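Local coordinates for CELL WALL surface anchor family protein (Streptococcus pneumoniae, PDB 2X9Y) that probably forms the shaft of the pneumococcal pilus as its repeating backbone subunit, RrgB, built from Cna-B-like and related beta-rich domains, at residues 40-45 and 112-117; 54-59 and 94-99. The protein carries 1 engineered substitution. All blocks are in the same frame, centred on the assembly; numbering follows the deposited sequence.

Both contacts are antiparallel strand pairs within one Cna-B-like domain, their centres 13 Å apart and in different sheets. Along the chain the order is 40-45, 54-59, 94-99, 112-117, so both strands of contact 2 come between those of contact 1, and helix 100-106 lies between 94-99 and 112-117. The connection between strands 36-45 and 53-60 carries the chain from one sheet to the other. The two layers meet at Trp-56: its NE1 lies 2.8 Å from Thr-43 OG1, a probable hydrogen bond, and its CD2 lies 3.4 Å from Ile-117 CD1. Together the contacts supply parts of two packed layers of the domain core.

Contact 1 (40-45 and 112-117); sequences EIVTKI and EKTVKI
Ile-45, Thr-43 and Ile-41 pair with Lys-113, Val-115 and Ile-117 in an antiparallel ladder within the five-stranded sheet of a beta-sandwich domain. Strand 36-45 lies between strands 7-12 and 113-123, so these bonds belong to the interior of the sheet. Each of the three hydrogen-bonded pairs is closed by two backbone bonds; the one from Val-115 N to Thr-43 O is 2.8 Å long and nearly straight at 176°.

The buried face is built mainly by Ile-45, Ile-117 and Val-115. Ile-45 turns CG1 beside its own backbone N (chi1 -69°), and its CD1 then reaches diagonally past its direct partner, Lys-113, to Val-115 CG2 at 4.0 Å. Val-115 lies beside Thr-43, CB to CB 4.2 Å, and Ile-117 packs in the same way against Ile-41. Val-73 of strand 64-75 flanks Val-115 and Ile-117, while Trp-56 of the other layer covers both. A water is held on this side: it donates to Val-115 O at 2.8 Å, more weakly to Ile-41 O, and lies 2.6 Å from Thr-43 OG1, which also meets Trp-56 NE1. Backbone carbonyls and a hydroxyl thus find polar partners next to the aliphatic groups.

The other face, with Val-42, Lys-44, Thr-114 and Lys-116, is more accessible and largely polar. Near one end Glu-40 OE2 and Lys-116 NZ form a long salt bridge of 3.6 Å, while Glu-40 OE1 accepts from Ala-16 N. Towards the other end Lys-44 runs alongside Thr-114, with Glu-112 crossing its aliphatic part at about a right angle. The lysine chain is bent at chi2 (-74°), and its NZ donates to Thr-114 OG1 at 2.7 Å.

Contact 2 (54-59 and 94-99); sequences ANWSDR and FDLKLT
In the mixed sheet that packs against contact 1, the antiparallel strands 53-60 and 93-98 are joined by the hydrogen-bonded pair Trp-56 and Leu-96. The bond from Leu-96 N to Trp-56 O is 2.8 Å and almost straight (177°). On the core face the benzo ring of the indole meets two leucines: Leu-98 CD1 lies near the ring plane, 3.6 Å from CZ3, and Leu-96 CD2 sits clearly out of that plane, equally close to CE3. Leu-96 O is at the ring edge, in its plane. Further along, Leu-98 CD2 touches Ala-54 CB, and Leu-103 of helix 100-106 packs on both residues. At the opposite end Phe-94 brings CE2 to 3.8 Å from Asp-58 CB and meets Tyr-119 edge-to-face.

The reverse face holds a polar cluster round Asp-95. Ser-57 OG donates to Asp-95 OD1 at 2.8 Å from above the carboxylate plane. Arg-59, its chain bent at chi2 (-61°), sends NH1 and NH2 end-on to the single atom Asp-95 OD2. NH2 donates to the syn lone pair of OD2 at 2.8 Å, although the guanidinium and carboxylate planes stand 74° apart. NH1 also donates to Asp-58 O at 2.8 Å, which probably limits rotation of the guanidinium. A mostly aliphatic and aromatic core face that includes the buried Asp-58, backed by a polar one, makes up this sheet of a Cna-B-like beta sandwich.

Contact 1 (40-45 and 112-117)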
loop_
_atom_site.group_PDB
_atom_site.type_symbol
_atom_site.label_atom_id
_atom_site.label_comp_id
_atom_site.label_asym_id
_atom_site.label_seq_id
_atom_site.Cartn_x
_atom_site.Cartn_y
_atom_site.Cartn_z
ATOM N N GLU A 40 3.074 -15.605 -4.804
ATOM C CA GLU A 40 3.657 -16.914 -4.991
ATOM C C GLU A 40 5.142 -16.806 -4.708
ATOM O O GLU A 40 5.828 -15.950 -5.273
ATOM C CB GLU A 40 3.423 -17.360 -6.429
ATOM C CG GLU A 40 3.975 -18.721 -6.792
ATOM C CD GLU A 40 3.745 -19.045 -8.260
ATOM O OE1 GLU A 40 4.329 -18.350 -9.124
ATOM O OE2 GLU A 40 2.975 -19.987 -8.551
ATOM N N ILE A 41 5.630 -17.653 -3.810
ATOM C CA ILE A 41 7.056 -17.726 -3.533
ATOM C C ILE A 41 7.596 -19.085 -3.951
ATOM O O ILE A 41 7.114 -20.115 -3.486
ATOM C CB ILE A 41 7.357 -17.536 -2.040
ATOM C CG1 ILE A 41 6.747 -16.229 -1.531
ATOM C CG2 ILE A 41 8.861 -17.565 -1.803
ATOM C CD1 ILE A 41 6.695 -16.142 -0.024
ATOM N N VAL A 42 8.594 -19.086 -4.828
ATOM C CA VAL A 42 9.230 -20.330 -5.248
ATOM C C VAL A 42 10.671 -20.418 -4.749
ATOM O O VAL A 42 11.482 -19.526 -4.995
ATOM C CB VAL A 42 9.219 -20.480 -6.774
ATOM C CG1 VAL A 42 9.877 -21.791 -7.177
ATOM C CG2 VAL A 42 7.796 -20.407 -7.300
ATOM N N THR A 43 10.978 -21.501 -4.043
ATOM C CA THR A 43 12.312 -21.726 -3.508
ATOM C C THR A 43 12.870 -23.047 -4.023
ATOM O O THR A 43 12.173 -24.060 -4.024
ATOM C CB THR A 43 12.298 -21.774 -1.968
ATOM O OG1 THR A 43 11.620 -20.620 -1.454
ATOM C CG2 THR A 43 13.723 -21.819 -1.420
ATOM N N LYS A 44 14.122 -23.027 -4.469
ATOM C CA LYS A 44 14.812 -24.243 -4.886
ATOM C C LYS A 44 15.853 -24.624 -3.836
ATOM O O LYS A 44 16.789 -23.871 -3.576
ATOM C CB LYS A 44 15.503 -24.037 -6.235
ATOM C CG LYS A 44 14.576 -23.725 -7.398
ATOM C CD LYS A 44 13.796 -24.945 -7.857
ATOM C CE LYS A 44 13.164 -24.696 -9.222
ATOM N NZ LYS A 44 12.195 -25.759 -9.608
ATOM N N ILE A 45 15.682 -25.790 -3.229
ATOM C CA ILE A 45 16.642 -26.292 -2.251
ATOM C C ILE A 45 17.540 -27.350 -2.885
ATOM O O ILE A 45 17.049 -28.276 -3.533
ATOM C CB ILE A 45 15.931 -26.869 -1.018
ATOM C CG1 ILE A 45 15.264 -25.739 -0.234
ATOM C CG2 ILE A 45 16.909 -27.634 -0.139
ATOM C CD1 ILE A 45 14.337 -26.215 0.849
ATOM N N GLU A 112 17.160 -31.651 -6.389
ATOM C CA GLU A 112 16.758 -30.301 -6.010
ATOM C C GLU A 112 15.267 -30.280 -5.693
ATOM O O GLU A 112 14.452 -30.725 -6.497
ATOM C CB GLU A 112 17.057 -29.336 -7.159
ATOM C CG GLU A 112 17.270 -27.887 -6.752
ATOM C CD GLU A 112 17.478 -26.979 -7.953
ATOM O OE1 GLU A 112 18.301 -26.038 -7.868
ATOM O OE2 GLU A 112 16.818 -27.211 -8.989
ATOM N N LYS A 113 14.916 -29.776 -4.515
ATOM C CA LYS A 113 13.522 -29.720 -4.098
ATOM C C LYS A 113 12.932 -28.353 -4.399
ATOM O O LYS A 113 13.578 -27.326 -4.181
ATOM C CB LYS A 113 13.390 -30.008 -2.600
ATOM C CG LYS A 113 14.057 -31.294 -2.150
ATOM C CD LYS A 113 13.470 -32.512 -2.849
ATOM C CE LYS A 113 12.014 -32.722 -2.477
ATOM N NZ LYS A 113 11.526 -34.065 -2.906
ATOM N N THR A 114 11.703 -28.343 -4.900
ATOM C CA THR A 114 10.995 -27.093 -5.133
ATOM C C THR A 114 9.948 -26.872 -4.052
ATOM O O THR A 114 9.087 -27.721 -3.824
ATOM C CB THR A 114 10.312 -27.074 -6.506
ATOM O OG1 THR A 114 11.290 -27.294 -7.531
ATOM C CG2 THR A 114 9.634 -25.729 -6.736
ATOM N N VAL A 115 10.038 -25.735 -3.378
ATOM C CA VAL A 115 9.061 -25.372 -2.367
ATOM C C VAL A 115 8.232 -24.206 -2.876
ATOM O O VAL A 115 8.771 -23.161 -3.228
ATOM C CB VAL A 115 9.742 -24.970 -1.053
ATOM C CG1 VAL A 115 8.701 -24.591 -0.008
ATOM C CG2 VAL A 115 10.635 -26.102 -0.553
ATOM N N LYS A 116 6.919 -24.387 -2.929
ATOM C CA LYS A 116 6.038 -23.309 -3.354
ATOM C C LYS A 116 5.113 -22.865 -2.230
ATOM O O LYS A 116 4.424 -23.675 -1.611
ATOM C CB LYS A 116 5.224 -23.700 -4.585
ATOM C CG LYS A 116 4.719 -22.495 -5.359
ATOM C CD LYS A 116 3.799 -22.875 -6.511
ATOM C CE LYS A 116 2.351 -22.968 -6.058
ATOM N NZ LYS A 116 1.402 -22.961 -7.210
ATOM N N ILE A 117 5.117 -21.565 -1.968
ATOM C CA ILE A 117 4.258 -20.972 -0.965
ATOM C C ILE A 117 3.402 -19.926 -1.654
ATOM O O ILE A 117 3.932 -19.008 -2.284
ATOM C CB ILE A 117 5.088 -20.286 0.130
ATOM C CG1 ILE A 117 6.133 -21.255 0.685
ATOM C CG2 ILE A 117 4.184 -19.754 1.238
ATOM C CD1 ILE A 117 7.174 -20.593 1.579
HETATM O O HOH W 1 9.024 -20.889 -1.663
#

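Contact 2 (54-59 and 94-99)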
loop_
_atom_site.group_PDB
_atom_site.type_symbol
_atom_site.label_atom_id
_atom_site.label_comp_id
_atom_site.label_asym_id
_atom_site.label_seq_id
_atom_site.Cartn_x
_atom_site.Cartn_y
_atom_site.Cartn_z
ATOM N N ALA A 54 14.874 -23.545 8.027
ATOM C CA ALA A 54 14.380 -23.035 6.752
ATOM C C ALA A 54 13.144 -22.195 7.028
ATOM O O ALA A 54 12.056 -22.730 7.224
ATOM C CB ALA A 54 14.056 -24.172 5.792
ATOM N N ASN A 55 13.327 -20.879 7.055
ATOM C CA ASN A 55 12.258 -19.954 7.406
ATOM C C ASN A 55 11.975 -18.930 6.319
ATOM O O ASN A 55 12.885 -18.283 5.813
ATOM C CB ASN A 55 12.591 -19.226 8.707
ATOM C CG ASN A 55 12.696 -20.167 9.886
ATOM O OD1 ASN A 55 12.351 -21.344 9.785
ATOM N ND2 ASN A 55 13.172 -19.653 11.015
ATOM N N TRP A 56 10.702 -18.794 5.967
ATOM C CA TRP A 56 10.257 -17.728 5.084
ATOM C C TRP A 56 9.493 -16.718 5.910
ATOM O O TRP A 56 8.678 -17.078 6.753
ATOM C CB TRP A 56 9.338 -18.260 3.996
ATOM C CG TRP A 56 9.972 -19.213 3.046
ATOM C CD1 TRP A 56 10.450 -18.931 1.801
ATOM C CD2 TRP A 56 10.168 -20.616 3.243
ATOM N NE1 TRP A 56 10.938 -20.071 1.212
ATOM C CE2 TRP A 56 10.776 -21.120 2.077
ATOM C CE3 TRP A 56 9.891 -21.495 4.295
ATOM C CZ2 TRP A 56 11.114 -22.462 1.933
ATOM C CZ3 TRP A 56 10.228 -22.826 4.151
ATOM C CH2 TRP A 56 10.835 -23.297 2.979
ATOM N N SER A 57 9.762 -15.448 5.664
ATOM C CA SER A 57 9.138 -14.384 6.415
ATOM C C SER A 57 8.688 -13.337 5.410
ATOM O O SER A 57 9.416 -13.029 4.472
ATOM C CB SER A 57 10.153 -13.781 7.382
ATOM O OG SER A 57 9.540 -13.416 8.601
ATOM N N ASP A 58 7.486 -12.801 5.588
ATOM C CA ASP A 58 7.012 -11.748 4.701
ATOM C C ASP A 58 6.304 -10.642 5.466
ATOM O O ASP A 58 5.454 -10.904 6.313
ATOM C CB ASP A 58 6.090 -12.312 3.621
ATOM C CG ASP A 58 5.849 -11.325 2.491
ATOM O OD1 ASP A 58 6.123 -10.120 2.666
ATOM O OD2 ASP A 58 5.382 -11.754 1.422
ATOM N N ARG A 59 6.673 -9.403 5.159
ATOM C CA ARG A 59 6.026 -8.238 5.743
ATOM C C ARG A 59 5.604 -7.265 4.644
ATOM O O ARG A 59 6.363 -7.005 3.707
ATOM C CB ARG A 59 6.964 -7.554 6.736
ATOM C CG ARG A 59 7.160 -8.326 8.035
ATOM C CD ARG A 59 5.840 -8.494 8.780
ATOM N NE ARG A 59 6.018 -9.227 10.029
ATOM C CZ ARG A 59 6.236 -10.535 10.100
ATOM N NH1 ARG A 59 6.307 -11.257 8.990
ATOM N NH2 ARG A 59 6.385 -11.124 11.279
ATOM N N PHE A 94 3.404 -12.704 7.551
ATOM C CA PHE A 94 3.475 -14.001 8.211
ATOM C C PHE A 94 4.897 -14.533 8.305
ATOM O O PHE A 94 5.816 -14.005 7.682
ATOM C CB PHE A 94 2.598 -15.012 7.470
ATOM C CG PHE A 94 3.120 -15.384 6.110
ATOM C CD1 PHE A 94 3.916 -16.506 5.940
ATOM C CD2 PHE A 94 2.820 -14.607 5.001
ATOM C CE1 PHE A 94 4.399 -16.848 4.689
ATOM C CE2 PHE A 94 3.300 -14.945 3.748
ATOM C CZ PHE A 94 4.091 -16.065 3.593
ATOM N N ASP A 95 5.060 -15.584 9.101
ATOM C CA ASP A 95 6.301 -16.346 9.158
ATOM C C ASP A 95 5.958 -17.817 8.976
ATOM O O ASP A 95 5.023 -18.322 9.594
ATOM C CB ASP A 95 7.012 -16.149 10.501
ATOM C CG ASP A 95 7.522 -14.729 10.695
ATOM O OD1 ASP A 95 8.733 -14.563 10.981
ATOM O OD2 ASP A 95 6.715 -13.780 10.561
ATOM N N LEU A 96 6.703 -18.496 8.115
ATOM C CA LEU A 96 6.509 -19.919 7.892
ATOM C C LEU A 96 7.821 -20.649 8.174
ATOM O O LEU A 96 8.820 -20.452 7.483
ATOM C CB LEU A 96 6.030 -20.174 6.460
ATOM C CG LEU A 96 5.581 -21.598 6.120
ATOM C CD1 LEU A 96 4.611 -21.594 4.953
ATOM C CD2 LEU A 96 6.771 -22.497 5.823
ATOM N N LYS A 97 7.821 -21.484 9.203
ATOM C CA LYS A 97 9.044 -22.149 9.634
ATOM C C LYS A 97 8.921 -23.661 9.547
ATOM O O LYS A 97 8.030 -24.257 10.155
ATOM C CB LYS A 97 9.391 -21.735 11.067
ATOM C CG LYS A 97 9.480 -20.231 11.260
ATOM C CD LYS A 97 9.736 -19.857 12.712
ATOM C CE LYS A 97 9.807 -18.343 12.876
ATOM N NZ LYS A 97 10.062 -17.927 14.286
ATOM N N LEU A 98 9.813 -24.282 8.786
ATOM C CA LEU A 98 9.837 -25.733 8.722
ATOM C C LEU A 98 10.151 -26.300 10.091
ATOM O O LEU A 98 10.949 -25.740 10.833
ATOM C CB LEU A 98 10.850 -26.229 7.695
ATOM C CG LEU A 98 10.237 -26.678 6.370
ATOM C CD1 LEU A 98 9.103 -25.746 5.970
ATOM C CD2 LEU A 98 11.291 -26.772 5.278
ATOM N N THR A 99 9.487 -27.400 10.425
ATOM C CA THR A 99 9.767 -28.149 11.638
ATOM C C THR A 99 10.744 -29.253 11.273
ATOM O O THR A 99 11.216 -29.313 10.135
ATOM C CB THR A 99 8.493 -28.800 12.174
ATOM O OG1 THR A 99 8.025 -29.762 11.221
ATOM C CG2 THR A 99 7.410 -27.752 12.394
HETATM O O HOH W 2 13.088 -23.924 10.277
#